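Local coordinates for Glyoxalase/bleomycin resistance protein/dioxygenase (Catenulispora acidiphila, PDB 4N04) that belongs to the vicinal oxygen chelate (glyoxalase/bleomycin resistance/dioxygenase) superfamily and may act as a dioxygenase, though its substrate is not established, at residues E70-D73 with A74-G78. The protein carries 1 engineered substitution. Residues are numbered along the deposited sequence; the frame is centred on the assembly and turned at random.
Sequences EDLD and AVLSG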
ATOM      1  N   GLU A  70      13.016   5.066   0.881  1.00 73.65           N
ATOM      2  CA  GLU A  70      14.389   5.316   0.476  1.00 79.22           C
ATOM      3  C   GLU A  70      14.557   5.019  -1.008  1.00 75.09           C
ATOM      4  O   GLU A  70      15.117   5.825  -1.738  1.00 75.93           O
ATOM      5  CB  GLU A  70      15.361   4.466   1.296  1.00 89.04           C
ATOM      6  CG  GLU A  70      15.330   4.731   2.795  1.00 97.23           C
ATOM      7  CD  GLU A  70      16.497   4.084   3.530  1.00108.35           C
ATOM      8  OE1 GLU A  70      17.656   4.450   3.243  1.00112.56           O
ATOM      9  OE2 GLU A  70      16.260   3.204   4.387  1.00112.45           O
ATOM     10  N   ASP A  71      14.056   3.870  -1.452  1.00 73.43           N
ATOM     11  CA  ASP A  71      14.288   3.418  -2.825  1.00 74.93           C
ATOM     12  C   ASP A  71      12.991   3.282  -3.617  1.00 65.16           C
ATOM     13  O   ASP A  71      12.427   2.188  -3.717  1.00 61.00           O
ATOM     14  CB  ASP A  71      15.030   2.069  -2.817  1.00 82.33           C
ATOM     15  CG  ASP A  71      15.653   1.723  -4.168  1.00 87.34           C
ATOM     16  OD1 ASP A  71      16.578   0.880  -4.196  1.00 90.27           O
ATOM     17  OD2 ASP A  71      15.230   2.290  -5.198  1.00 90.34           O
ATOM     18  N   LEU A  72      12.534   4.387  -4.199  1.00 61.84           N
ATOM     19  CA  LEU A  72      11.300   4.384  -4.970  1.00 58.10           C
ATOM     20  C   LEU A  72      11.381   3.439  -6.169  1.00 62.94           C
ATOM     21  O   LEU A  72      10.402   2.787  -6.526  1.00 64.91           O
ATOM     22  CB  LEU A  72      10.965   5.790  -5.438  1.00 55.47           C
ATOM     23  CG  LEU A  72       9.561   5.956  -6.017  1.00 61.48           C
ATOM     24  CD1 LEU A  72       8.510   5.493  -5.022  1.00 55.70           C
ATOM     25  CD2 LEU A  72       9.326   7.403  -6.387  1.00 61.79           C
ATOM     26  N   ASP A  73      12.559   3.355  -6.776  1.00 65.26           N
ATOM     27  CA  ASP A  73      12.738   2.541  -7.968  1.00 69.18           C
ATOM     28  C   ASP A  73      12.527   1.073  -7.654  1.00 69.81           C
ATOM     29  O   ASP A  73      12.014   0.318  -8.485  1.00 70.05           O
ATOM     30  CB  ASP A  73      14.132   2.756  -8.560  1.00 77.88           C
ATOM     31  CG  ASP A  73      14.360   4.186  -9.005  1.00 85.86           C
ATOM     32  OD1 ASP A  73      15.222   4.420  -9.880  1.00 91.16           O
ATOM     33  OD2 ASP A  73      13.671   5.082  -8.473  1.00 88.65           O
ATOM     34  N   ALA A  74      12.929   0.674  -6.451  1.00 69.98           N
ATOM     35  CA  ALA A  74      12.789  -0.709  -6.015  1.00 67.31           C
ATOM     36  C   ALA A  74      11.316  -1.021  -5.835  1.00 64.35           C
ATOM     37  O   ALA A  74      10.824  -2.043  -6.323  1.00 62.57           O
ATOM     38  CB  ALA A  74      13.544  -0.942  -4.717  1.00 66.19           C
ATOM     39  N   VAL A  75      10.622  -0.127  -5.134  1.00 62.61           N
ATOM     40  CA  VAL A  75       9.181  -0.230  -4.951  1.00 57.58           C
ATOM     41  C   VAL A  75       8.544  -0.426  -6.310  1.00 53.82           C
ATOM     42  O   VAL A  75       7.781  -1.362  -6.514  1.00 53.27           O
ATOM     43  CB  VAL A  75       8.596   1.047  -4.294  1.00 55.10           C
ATOM     44  CG1 VAL A  75       7.075   0.979  -4.245  1.00 47.49           C
ATOM     45  CG2 VAL A  75       9.170   1.242  -2.900  1.00 55.71           C
ATOM     46  N   LEU A  76       8.899   0.445  -7.248  1.00 54.66           N
ATOM     47  CA  LEU A  76       8.345   0.388  -8.593  1.00 56.90           C
ATOM     48  C   LEU A  76       8.595  -0.953  -9.301  1.00 61.43           C
ATOM     49  O   LEU A  76       7.642  -1.657  -9.645  1.00 64.57           O
ATOM     50  CB  LEU A  76       8.866   1.555  -9.428  1.00 59.74           C
ATOM     51  CG  LEU A  76       8.125   2.880  -9.258  1.00 61.79           C
ATOM     52  CD1 LEU A  76       8.873   4.013  -9.941  1.00 65.54           C
ATOM     53  CD2 LEU A  76       6.728   2.775  -9.832  1.00 62.37           C
ATOM     54  N   SER A  77       9.863  -1.312  -9.498  1.00 60.90           N
ATOM     55  CA  SER A  77      10.203  -2.501 -10.281  1.00 64.19           C
ATOM     56  C   SER A  77       9.736  -3.801  -9.628  1.00 64.25           C
ATOM     57  O   SER A  77       9.189  -4.677 -10.306  1.00 65.32           O
ATOM     58  CB  SER A  77      11.706  -2.562 -10.585  1.00 69.22           C
ATOM     59  OG  SER A  77      12.475  -2.785  -9.417  1.00 70.38           O
ATOM     60  N   GLY A  78       9.950  -3.922  -8.319  1.00 61.26           N
ATOM     61  CA  GLY A  78       9.490  -5.079  -7.568  1.00 61.17           C
ATOM     62  C   GLY A  78       7.996  -5.313  -7.703  1.00 65.69           C
ATOM     63  O   GLY A  78       7.549  -6.444  -7.881  1.00 71.46           O
TER
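Asp71 and Ala74 meet at the N-terminus of helix 72-81, where Asp71 is the N-cap residue in the beta-alpha connection that follows strand 64-69 of a glyoxalase-fold beta-alpha-beta-beta-beta module. The carboxylate caps the first turn: Asp71 OD2 accepts from Ala74 N at 3.1 Å, the donor lying well above the carboxylate plane. This bond is bent, to 144° at the hydrogen. With CG anti to the backbone N (chi1 -164°), the carboxylate lies against the Ala74 methyl, Asp71 CG 3.4 Å from Ala74 CB. The backbone continues the grip. Asp71 O takes a nearly straight bond from Val75 N and a weak one from Ala74 N, while Leu72 O receives Leu76 N at 2.9 Å.

Apolar contact is looser and follows one side of the helix, Leu72 CG approaching Leu76 CD1 at 4.4 Å. Both leucines reach strand 97-102, and Leu72 and Val75 also pack on Phe111, so this side seats the helix on its sheet.

Asp73 OD2 also reaches across to the sheet, in a salt bridge with Arg97 NH2, the residue that both leucines touch. The carbonyl of Asp73 has two donors from one residue. Ser77 N lies 2.9 Å from Asp73 O. The second bond is weak: chi1 of 68° turns the hydroxyl back, leaving Ser77 OG 3.3 Å from Asp73 O.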